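Local coordinates for protein polymerase X (Deinococcus radiodurans, PDB 2W9M) that probably extends DNA with deoxynucleotides as a family X repair polymerase, and carries a zinc-binding polymerase and histidinol phosphatase (PHP) domain, at residues 328-339 and 356-364; 417-428 and 448-456. All coordinates share one frame; numbering follows the deposited sequence.

In the fold
From the N terminus, the chain first closes a loop at interaction 1. Strand 329-333 runs into helix 344-353 and returns as the neighbouring parallel strand 358-364. Strand 396-403 follows. Interaction 2 then closes the next loop, from strand 422-426 through helix 435-446 to strand 453-454. The two loops stand in series and neither nest nor cross. Both belong to one parallel sheet of the PHP domain, with strand 396-403 between them. Tyr422 of interaction 2 reaches interaction 1, where its OH probably hydrogen-bonds Thr361 O and His332 N. Glu401 on the intervening strand binds zinc with histidines from both contacts, so they share one metal cluster.

Interaction 1: 328-339 and 356-364; sequences RGMIHTHSTWSD and HEFLGTADH. With ZN (zinc ion), chain C; ZN (zinc ion), chain D.
The rings of His334 and His364 form an offset stack, with centroids 4.2 Å apart and planes at 30°. CE1 of His334 lies over one face of the His364 ring, toward its rim. Ser338 OG and Asp339 OD1 sit at the edge of His364, in its plane. The zinc held by His364 lies over one face of His334, and Ala362 O lies over the other. Further along, Gly329 CA packs on the face of Phe358, 3.5 Å from the ring centroid, a CH-pi contact. Met330 SD lies over the centre of the His356 ring, 3.7 Å from its centroid, because the methionine chain bends at chi2 (-84°). His356 ND1 also bonds Leu327 O. With an alanine here, the sulfur would probably lose its aromatic seat and be freer to turn.

Two parallel strands join Gly329 and Met330 to Phe358 and Leu359. Met330 N donates to Phe358 O, and Gly360 N to Met330 O. The register then slips by one residue in a beta bulge. There Gly360 O accepts from both N and OG1 of Thr333. The OG1 bond is 2.8 Å and comes from above the carbonyl plane. Thr333 OG1 reaches it from between its own backbone N and carbonyl carbon (chi1 62°). Ser335 OG meets Asp363 OD2 on the syn side at 2.8 Å.

The contact supplies ligands to two zinc ions. Asp339 binds one with both oxygens, and His364 NE2 joins it at 2.1 Å; His518 completes that site. His332 NE2 and His334 NE2 each bind the other at 2.3 Å, with Glu401 and Asp516. Glu487 bonds His332 ND1 from the second shell. Such close zinc ions on aspartate, glutamate and histidine are consistent with phosphoester hydrolysis.

Interaction 2: 417-428 and 448-456; sequences LGELDYVVVSVH and HPLVTVLGH. With ZN (zinc ion), chain E.
His428 CG stands anti to the carbonyl carbon (chi1 -78°), whereas His456 CG lies between its backbone N and carbonyl carbon (chi1 43°). These turns bring both rings to one zinc ion. His428 NE2 and His456 NE2 each bind it at 2.4 Å. The rings make an offset edge-to-face pair, planes at 72°, with the edge of His456 toward the face of His428. Glu401 is the third protein ligand. Ser426 OG bonds this carboxylate, and Gly90 O takes a bond from His428 ND1, so second-shell groups fix both ligands.

The strands behind the site run parallel. Val423 O accepts from two successive amides, Thr452 N and Val453 N. Val425 N then donates to Val453 O at 2.9 Å. Gly455 N donates to Val425 O at 2.7 Å. A side chain at Gly455 would probably run into Ser426 OG, so a glycine suits the close approach to Ser426.

Valines fill both faces of the pair. On one, Val425 crosses Val451 at about a right angle, and its CG1 presses on Val451 CG2 at 3.4 Å. Leu454 CD1 adjoins Val425 CG2 there and leads to helix 435-446. On the other face Val424 CG2 meets Val453 CB. At the far end Leu417 CB rests on Leu450 CD1, 3.8 Å away. His448 ND1 accepts Leu450 N in its ring plane, and its NE2 bonds Asp414.

This is a beta-alpha-beta crossover with metal ligands at the C-terminal ends of its two strands. It fits the curled parallel barrel of PHP domains, which hold their zinc cluster at that end.

Interaction 1: 328-339 and 356-364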
loop_
_atom_site.group_PDB
_atom_site.type_symbol
_atom_site.label_atom_id
_atom_site.label_comp_id
_atom_site.label_asym_id
_atom_site.label_seq_id
_atom_site.Cartn_x
_atom_site.Cartn_y
_atom_site.Cartn_z
ATOM N N ARG A 328 8.239 -12.099 11.179
ATOM C CA ARG A 328 8.738 -13.411 10.785
ATOM C C ARG A 328 7.931 -13.976 9.622
ATOM O O ARG A 328 8.491 -14.515 8.668
ATOM C CB ARG A 328 8.703 -14.376 11.970
ATOM C CG ARG A 328 9.616 -13.981 13.123
ATOM C CD ARG A 328 9.735 -15.116 14.125
ATOM N NE ARG A 328 10.562 -14.769 15.279
ATOM C CZ ARG A 328 10.713 -15.545 16.350
ATOM N NH1 ARG A 328 10.091 -16.717 16.417
ATOM N NH2 ARG A 328 11.484 -15.151 17.357
ATOM N N GLY A 329 6.613 -13.847 9.700
ATOM C CA GLY A 329 5.740 -14.380 8.672
ATOM C C GLY A 329 5.248 -13.316 7.715
ATOM O O GLY A 329 4.632 -12.335 8.135
ATOM N N MET A 330 5.522 -13.511 6.428
ATOM C CA MET A 330 5.063 -12.586 5.394
ATOM C C MET A 330 3.853 -13.147 4.654
ATOM O O MET A 330 3.989 -13.784 3.609
ATOM C CB MET A 330 6.195 -12.276 4.413
ATOM C CG MET A 330 7.361 -11.520 5.038
ATOM S SD MET A 330 7.107 -9.733 5.108
ATOM C CE MET A 330 5.792 -9.602 6.320
ATOM N N ILE A 331 2.665 -12.908 5.198
ATOM C CA ILE A 331 1.461 -13.523 4.651
ATOM C C ILE A 331 0.692 -12.589 3.725
ATOM O O ILE A 331 0.990 -11.393 3.637
ATOM C CB ILE A 331 0.522 -14.048 5.761
ATOM C CG1 ILE A 331 -0.071 -12.886 6.561
ATOM C CG2 ILE A 331 1.263 -15.033 6.664
ATOM C CD1 ILE A 331 -1.071 -13.323 7.622
ATOM N N HIS A 332 -0.296 -13.157 3.038
ATOM C CA HIS A 332 -1.073 -12.440 2.037
ATOM C C HIS A 332 -0.181 -11.894 0.919
ATOM O O HIS A 332 -0.012 -10.690 0.770
ATOM C CB HIS A 332 -1.904 -11.330 2.689
ATOM C CG HIS A 332 -2.871 -10.681 1.756
ATOM N ND1 HIS A 332 -3.520 -9.498 2.058
ATOM C CD2 HIS A 332 -3.290 -11.030 0.520
ATOM C CE1 HIS A 332 -4.302 -9.161 1.052
ATOM N NE2 HIS A 332 -4.183 -10.074 0.101
ATOM N N THR A 333 0.393 -12.805 0.142
ATOM C CA THR A 333 1.203 -12.443 -1.012
ATOM C C THR A 333 0.587 -13.083 -2.255
ATOM O O THR A 333 -0.152 -14.060 -2.147
ATOM C CB THR A 333 2.642 -12.942 -0.859
ATOM O OG1 THR A 333 2.637 -14.372 -0.768
ATOM C CG2 THR A 333 3.285 -12.364 0.396
ATOM N N HIS A 334 0.878 -12.532 -3.430
ATOM C CA HIS A 334 0.320 -13.068 -4.670
ATOM C C HIS A 334 1.400 -13.606 -5.600
ATOM O O HIS A 334 2.535 -13.135 -5.588
ATOM C CB HIS A 334 -0.536 -12.018 -5.384
ATOM C CG HIS A 334 -1.770 -11.639 -4.629
ATOM N ND1 HIS A 334 -3.017 -12.134 -4.939
ATOM C CD2 HIS A 334 -1.944 -10.821 -3.561
ATOM C CE1 HIS A 334 -3.909 -11.638 -4.100
ATOM N NE2 HIS A 334 -3.281 -10.839 -3.254
ATOM N N SER A 335 1.034 -14.604 -6.397
ATOM C CA SER A 335 1.972 -15.254 -7.301
ATOM C C SER A 335 1.433 -15.275 -8.726
ATOM O O SER A 335 0.343 -14.775 -9.007
ATOM C CB SER A 335 2.230 -16.691 -6.851
ATOM O OG SER A 335 1.113 -17.523 -7.137
ATOM N N THR A 336 2.206 -15.883 -9.616
ATOM C CA THR A 336 1.809 -16.066 -11.007
ATOM C C THR A 336 0.478 -16.814 -11.164
ATOM O O THR A 336 -0.237 -16.609 -12.146
ATOM C CB THR A 336 2.928 -16.770 -11.793
ATOM O OG1 THR A 336 3.723 -15.780 -12.459
ATOM C CG2 THR A 336 2.351 -17.728 -12.821
ATOM N N TRP A 337 0.146 -17.664 -10.192
ATOM C CA TRP A 337 -1.136 -18.373 -10.186
ATOM C C TRP A 337 -2.323 -17.416 -10.288
ATOM O O TRP A 337 -3.357 -17.748 -10.867
ATOM C CB TRP A 337 -1.281 -19.215 -8.914
ATOM C CG TRP A 337 -0.438 -20.440 -8.908
ATOM C CD1 TRP A 337 0.855 -20.546 -8.485
ATOM C CD2 TRP A 337 -0.825 -21.744 -9.347
ATOM N NE1 TRP A 337 1.297 -21.837 -8.632
ATOM C CE2 TRP A 337 0.283 -22.594 -9.165
ATOM C CE3 TRP A 337 -2.004 -22.278 -9.878
ATOM C CZ2 TRP A 337 0.251 -23.947 -9.495
ATOM C CZ3 TRP A 337 -2.035 -23.625 -10.208
ATOM C CH2 TRP A 337 -0.915 -24.442 -10.014
ATOM N N SER A 338 -2.172 -16.229 -9.710
ATOM C CA SER A 338 -3.239 -15.238 -9.686
ATOM C C SER A 338 -2.869 -14.055 -10.584
ATOM O O SER A 338 -2.702 -14.207 -11.797
ATOM C CB SER A 338 -3.464 -14.760 -8.249
ATOM O OG SER A 338 -4.767 -14.247 -8.070
ATOM N N ASP A 339 -2.729 -12.879 -9.978
ATOM C CA ASP A 339 -2.311 -11.693 -10.706
ATOM C C ASP A 339 -0.955 -11.174 -10.226
ATOM O O ASP A 339 -0.664 -9.990 -10.339
ATOM C CB ASP A 339 -3.376 -10.597 -10.626
ATOM C CG ASP A 339 -3.602 -10.096 -9.211
ATOM O OD1 ASP A 339 -3.125 -10.748 -8.258
ATOM O OD2 ASP A 339 -4.262 -9.043 -9.048
ATOM N N HIS A 356 13.132 -12.650 6.661
ATOM C CA HIS A 356 11.938 -13.168 7.317
ATOM C C HIS A 356 11.987 -14.690 7.400
ATOM O O HIS A 356 12.931 -15.314 6.917
ATOM C CB HIS A 356 10.673 -12.685 6.602
ATOM C CG HIS A 356 10.643 -11.205 6.366
ATOM N ND1 HIS A 356 10.498 -10.290 7.386
ATOM C CD2 HIS A 356 10.746 -10.481 5.225
ATOM C CE1 HIS A 356 10.512 -9.067 6.885
ATOM N NE2 HIS A 356 10.663 -9.156 5.576
ATOM N N GLU A 357 10.969 -15.283 8.010
ATOM C CA GLU A 357 10.991 -16.709 8.313
ATOM C C GLU A 357 10.174 -17.570 7.351
ATOM O O GLU A 357 10.641 -18.616 6.913
ATOM C CB GLU A 357 10.538 -16.948 9.753
ATOM C CG GLU A 357 10.377 -18.411 10.120
ATOM C CD GLU A 357 10.136 -18.614 11.605
ATOM O OE1 GLU A 357 9.404 -19.568 11.956
ATOM O OE2 GLU A 357 10.674 -17.818 12.413
ATOM N N PHE A 358 8.960 -17.141 7.021
ATOM C CA PHE A 358 8.106 -17.940 6.144
ATOM C C PHE A 358 7.171 -17.095 5.276
ATOM O O PHE A 358 6.908 -15.931 5.575
ATOM C CB PHE A 358 7.319 -18.992 6.946
ATOM C CG PHE A 358 6.239 -18.416 7.824
ATOM C CD1 PHE A 358 6.539 -17.925 9.086
ATOM C CD2 PHE A 358 4.921 -18.378 7.394
ATOM C CE1 PHE A 358 5.545 -17.398 9.900
ATOM C CE2 PHE A 358 3.923 -17.853 8.202
ATOM C CZ PHE A 358 4.238 -17.361 9.453
ATOM N N LEU A 359 6.685 -17.697 4.192
ATOM C CA LEU A 359 5.827 -17.005 3.236
ATOM C C LEU A 359 4.385 -17.472 3.339
ATOM O O LEU A 359 4.110 -18.664 3.440
ATOM C CB LEU A 359 6.322 -17.228 1.806
ATOM C CG LEU A 359 5.429 -16.700 0.678
ATOM C CD1 LEU A 359 5.595 -15.196 0.497
ATOM C CD2 LEU A 359 5.736 -17.424 -0.621
ATOM N N GLY A 360 3.465 -16.518 3.304
ATOM C CA GLY A 360 2.051 -16.822 3.295
ATOM C C GLY A 360 1.447 -16.629 1.920
ATOM O O GLY A 360 1.313 -15.508 1.427
ATOM N N THR A 361 1.092 -17.740 1.295
ATOM C CA THR A 361 0.419 -17.741 0.006
ATOM C C THR A 361 -1.010 -17.230 0.159
ATOM O O THR A 361 -1.653 -17.494 1.172
ATOM C CB THR A 361 0.404 -19.174 -0.568
ATOM O OG1 THR A 361 1.618 -19.400 -1.295
ATOM C CG2 THR A 361 -0.790 -19.390 -1.482
ATOM N N ALA A 362 -1.506 -16.497 -0.836
ATOM C CA ALA A 362 -2.864 -15.950 -0.773
ATOM C C ALA A 362 -3.340 -15.335 -2.090
ATOM O O ALA A 362 -3.592 -14.133 -2.167
ATOM C CB ALA A 362 -2.975 -14.932 0.356
ATOM N N ASP A 363 -3.473 -16.163 -3.120
ATOM C CA ASP A 363 -3.947 -15.700 -4.422
ATOM C C ASP A 363 -5.469 -15.558 -4.428
ATOM O O ASP A 363 -6.149 -16.110 -3.563
ATOM C CB ASP A 363 -3.467 -16.651 -5.527
ATOM C CG ASP A 363 -1.987 -16.472 -5.847
ATOM O OD1 ASP A 363 -1.607 -15.372 -6.301
ATOM O OD2 ASP A 363 -1.202 -17.421 -5.641
ATOM N N HIS A 364 -6.002 -14.807 -5.388
ATOM C CA HIS A 364 -7.440 -14.564 -5.442
ATOM C C HIS A 364 -8.201 -15.827 -5.804
ATOM O O HIS A 364 -7.612 -16.828 -6.219
ATOM C CB HIS A 364 -7.787 -13.485 -6.466
ATOM C CG HIS A 364 -7.012 -12.222 -6.298
ATOM N ND1 HIS A 364 -7.429 -11.198 -5.478
ATOM C CD2 HIS A 364 -5.845 -11.817 -6.849
ATOM C CE1 HIS A 364 -6.547 -10.217 -5.528
ATOM N NE2 HIS A 364 -5.576 -10.567 -6.350
HETATM ZN ZN ZN C . -4.280 -9.014 -6.759
HETATM ZN ZN ZN D . -4.480 -9.325 -2.017
HETATM O O HOH W 1 0.537 -16.405 -3.555
#

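Interaction 2: 417-428 and 448-456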
loop_
_atom_site.group_PDB
_atom_site.type_symbol
_atom_site.label_atom_id
_atom_site.label_comp_id
_atom_site.label_asym_id
_atom_site.label_seq_id
_atom_site.Cartn_x
_atom_site.Cartn_y
_atom_site.Cartn_z
ATOM N N LEU A 417 -12.101 -24.438 1.812
ATOM C CA LEU A 417 -11.449 -23.567 2.785
ATOM C C LEU A 417 -10.758 -24.384 3.868
ATOM O O LEU A 417 -9.837 -23.903 4.529
ATOM C CB LEU A 417 -12.469 -22.621 3.434
ATOM C CG LEU A 417 -13.197 -21.649 2.505
ATOM C CD1 LEU A 417 -14.180 -20.785 3.283
ATOM C CD2 LEU A 417 -12.193 -20.789 1.757
ATOM N N GLY A 418 -11.216 -25.620 4.053
ATOM C CA GLY A 418 -10.676 -26.496 5.080
ATOM C C GLY A 418 -9.312 -27.077 4.748
ATOM O O GLY A 418 -8.603 -27.547 5.637
ATOM N N GLU A 419 -8.944 -27.051 3.467
ATOM C CA GLU A 419 -7.645 -27.549 3.025
ATOM C C GLU A 419 -6.529 -26.543 3.293
ATOM O O GLU A 419 -5.348 -26.893 3.289
ATOM C CB GLU A 419 -7.669 -27.861 1.527
ATOM C CG GLU A 419 -8.401 -29.131 1.138
ATOM C CD GLU A 419 -8.025 -29.603 -0.261
ATOM O OE1 GLU A 419 -8.831 -29.396 -1.200
ATOM O OE2 GLU A 419 -6.918 -30.171 -0.421
ATOM N N LEU A 420 -6.911 -25.291 3.521
ATOM C CA LEU A 420 -5.950 -24.203 3.636
ATOM C C LEU A 420 -5.396 -24.065 5.056
ATOM O O LEU A 420 -6.056 -24.411 6.039
ATOM C CB LEU A 420 -6.595 -22.891 3.178
ATOM C CG LEU A 420 -7.031 -22.869 1.709
ATOM C CD1 LEU A 420 -7.950 -21.697 1.406
ATOM C CD2 LEU A 420 -5.815 -22.845 0.801
ATOM N N ASP A 421 -4.176 -23.556 5.158
ATOM C CA ASP A 421 -3.571 -23.302 6.457
ATOM C C ASP A 421 -4.148 -22.034 7.077
ATOM O O ASP A 421 -4.226 -21.912 8.298
ATOM C CB ASP A 421 -2.054 -23.196 6.326
ATOM C CG ASP A 421 -1.428 -24.476 5.801
ATOM O OD1 ASP A 421 -1.993 -25.562 6.060
ATOM O OD2 ASP A 421 -0.379 -24.397 5.127
ATOM N N TYR A 422 -4.553 -21.097 6.223
ATOM C CA TYR A 422 -5.206 -19.874 6.674
ATOM C C TYR A 422 -6.006 -19.227 5.548
ATOM O O TYR A 422 -5.686 -19.396 4.372
ATOM C CB TYR A 422 -4.189 -18.888 7.256
ATOM C CG TYR A 422 -3.433 -18.096 6.219
ATOM C CD1 TYR A 422 -3.608 -16.721 6.101
ATOM C CD2 TYR A 422 -2.542 -18.717 5.361
ATOM C CE1 TYR A 422 -2.914 -15.990 5.153
ATOM C CE2 TYR A 422 -1.845 -17.997 4.416
ATOM C CZ TYR A 422 -2.036 -16.634 4.317
ATOM O OH TYR A 422 -1.342 -15.920 3.374
ATOM N N VAL A 423 -7.050 -18.491 5.926
ATOM C CA VAL A 423 -7.952 -17.852 4.980
ATOM C C VAL A 423 -8.022 -16.341 5.184
ATOM O O VAL A 423 -8.285 -15.873 6.287
ATOM C CB VAL A 423 -9.374 -18.401 5.135
ATOM C CG1 VAL A 423 -10.307 -17.739 4.130
ATOM C CG2 VAL A 423 -9.381 -19.922 4.983
ATOM N N VAL A 424 -7.791 -15.583 4.115
ATOM C CA VAL A 424 -8.013 -14.140 4.127
ATOM C C VAL A 424 -9.322 -13.854 3.401
ATOM O O VAL A 424 -9.582 -14.438 2.349
ATOM C CB VAL A 424 -6.868 -13.373 3.417
ATOM C CG1 VAL A 424 -7.151 -11.867 3.394
ATOM C CG2 VAL A 424 -5.526 -13.656 4.077
ATOM N N VAL A 425 -10.151 -12.974 3.957
ATOM C CA VAL A 425 -11.368 -12.545 3.268
ATOM C C VAL A 425 -11.292 -11.072 2.898
ATOM O O VAL A 425 -10.724 -10.265 3.633
ATOM C CB VAL A 425 -12.641 -12.810 4.094
ATOM C CG1 VAL A 425 -12.755 -14.287 4.415
ATOM C CG2 VAL A 425 -12.637 -11.981 5.362
ATOM N N SER A 426 -11.862 -10.721 1.750
ATOM C CA SER A 426 -11.726 -9.370 1.222
ATOM C C SER A 426 -12.853 -9.018 0.267
ATOM O O SER A 426 -13.438 -9.897 -0.364
ATOM C CB SER A 426 -10.391 -9.223 0.486
ATOM O OG SER A 426 -9.295 -9.415 1.364
ATOM N N VAL A 427 -13.140 -7.725 0.162
ATOM C CA VAL A 427 -14.081 -7.213 -0.826
ATOM C C VAL A 427 -13.328 -6.767 -2.076
ATOM O O VAL A 427 -12.345 -6.033 -1.987
ATOM C CB VAL A 427 -14.881 -6.014 -0.276
ATOM C CG1 VAL A 427 -15.906 -5.546 -1.294
ATOM C CG2 VAL A 427 -15.562 -6.381 1.026
ATOM N N HIS A 428 -13.788 -7.223 -3.236
ATOM C CA HIS A 428 -13.201 -6.835 -4.515
ATOM C C HIS A 428 -14.294 -6.555 -5.550
ATOM O O HIS A 428 -14.028 -6.458 -6.751
ATOM C CB HIS A 428 -12.263 -7.927 -5.033
ATOM C CG HIS A 428 -10.924 -7.946 -4.364
ATOM N ND1 HIS A 428 -10.007 -6.925 -4.501
ATOM C CD2 HIS A 428 -10.336 -8.875 -3.573
ATOM C CE1 HIS A 428 -8.920 -7.218 -3.811
ATOM N NE2 HIS A 428 -9.094 -8.394 -3.237
ATOM N N HIS A 448 -17.362 -15.965 9.912
ATOM C CA HIS A 448 -17.214 -17.331 9.414
ATOM C C HIS A 448 -16.281 -18.105 10.342
ATOM O O HIS A 448 -15.342 -17.541 10.891
ATOM C CB HIS A 448 -16.668 -17.304 7.984
ATOM C CG HIS A 448 -16.744 -18.618 7.269
ATOM N ND1 HIS A 448 -15.877 -19.661 7.527
ATOM C CD2 HIS A 448 -17.561 -19.047 6.278
ATOM C CE1 HIS A 448 -16.171 -20.679 6.738
ATOM N NE2 HIS A 448 -17.188 -20.332 5.971
ATOM N N PRO A 449 -16.552 -19.399 10.540
ATOM C CA PRO A 449 -15.737 -20.233 11.435
ATOM C C PRO A 449 -14.295 -20.422 10.957
ATOM O O PRO A 449 -13.411 -20.636 11.785
ATOM C CB PRO A 449 -16.466 -21.586 11.420
ATOM C CG PRO A 449 -17.843 -21.285 10.962
ATOM C CD PRO A 449 -17.736 -20.113 10.037
ATOM N N LEU A 450 -14.060 -20.347 9.651
ATOM C CA LEU A 450 -12.744 -20.662 9.096
ATOM C C LEU A 450 -11.888 -19.434 8.750
ATOM O O LEU A 450 -10.689 -19.557 8.506
ATOM C CB LEU A 450 -12.892 -21.570 7.871
ATOM C CG LEU A 450 -13.453 -22.972 8.133
ATOM C CD1 LEU A 450 -13.380 -23.829 6.875
ATOM C CD2 LEU A 450 -12.701 -23.636 9.269
ATOM N N VAL A 451 -12.500 -18.257 8.734
ATOM C CA VAL A 451 -11.791 -17.028 8.391
ATOM C C VAL A 451 -10.742 -16.686 9.435
ATOM O O VAL A 451 -11.020 -16.735 10.627
ATOM C CB VAL A 451 -12.765 -15.845 8.281
ATOM C CG1 VAL A 451 -12.005 -14.547 8.076
ATOM C CG2 VAL A 451 -13.741 -16.080 7.144
ATOM N N THR A 452 -9.540 -16.325 8.995
ATOM C CA THR A 452 -8.504 -15.933 9.942
ATOM C C THR A 452 -8.143 -14.445 9.897
ATOM O O THR A 452 -7.911 -13.837 10.939
ATOM C CB THR A 452 -7.245 -16.822 9.836
ATOM O OG1 THR A 452 -6.072 -16.014 9.972
ATOM C CG2 THR A 452 -7.202 -17.516 8.515
ATOM N N VAL A 453 -8.116 -13.860 8.702
ATOM C CA VAL A 453 -7.781 -12.447 8.551
ATOM C C VAL A 453 -8.759 -11.702 7.647
ATOM O O VAL A 453 -9.172 -12.219 6.608
ATOM C CB VAL A 453 -6.362 -12.262 7.970
ATOM C CG1 VAL A 453 -5.962 -10.788 7.984
ATOM C CG2 VAL A 453 -5.359 -13.087 8.736
ATOM N N LEU A 454 -9.118 -10.483 8.045
ATOM C CA LEU A 454 -9.877 -9.572 7.191
ATOM C C LEU A 454 -8.928 -8.678 6.380
ATOM O O LEU A 454 -8.207 -7.859 6.950
ATOM C CB LEU A 454 -10.815 -8.698 8.034
ATOM C CG LEU A 454 -11.432 -7.509 7.291
ATOM C CD1 LEU A 454 -12.336 -7.974 6.148
ATOM C CD2 LEU A 454 -12.200 -6.613 8.237
ATOM N N GLY A 455 -8.928 -8.835 5.058
ATOM C CA GLY A 455 -8.064 -8.039 4.196
ATOM C C GLY A 455 -8.529 -6.595 4.034
ATOM O O GLY A 455 -9.726 -6.325 4.101
ATOM N N HIS A 456 -7.580 -5.682 3.817
ATOM C CA HIS A 456 -7.842 -4.241 3.663
ATOM C C HIS A 456 -9.294 -3.819 3.912
ATOM O O HIS A 456 -10.045 -3.567 2.970
ATOM C CB HIS A 456 -7.387 -3.766 2.280
ATOM C CG HIS A 456 -7.759 -4.698 1.176
ATOM N ND1 HIS A 456 -9.037 -4.786 0.674
ATOM C CD2 HIS A 456 -7.019 -5.597 0.478
ATOM C CE1 HIS A 456 -9.073 -5.695 -0.287
ATOM N NE2 HIS A 456 -7.858 -6.199 -0.423
HETATM ZN ZN ZN E . -7.044 -7.815 -2.052
#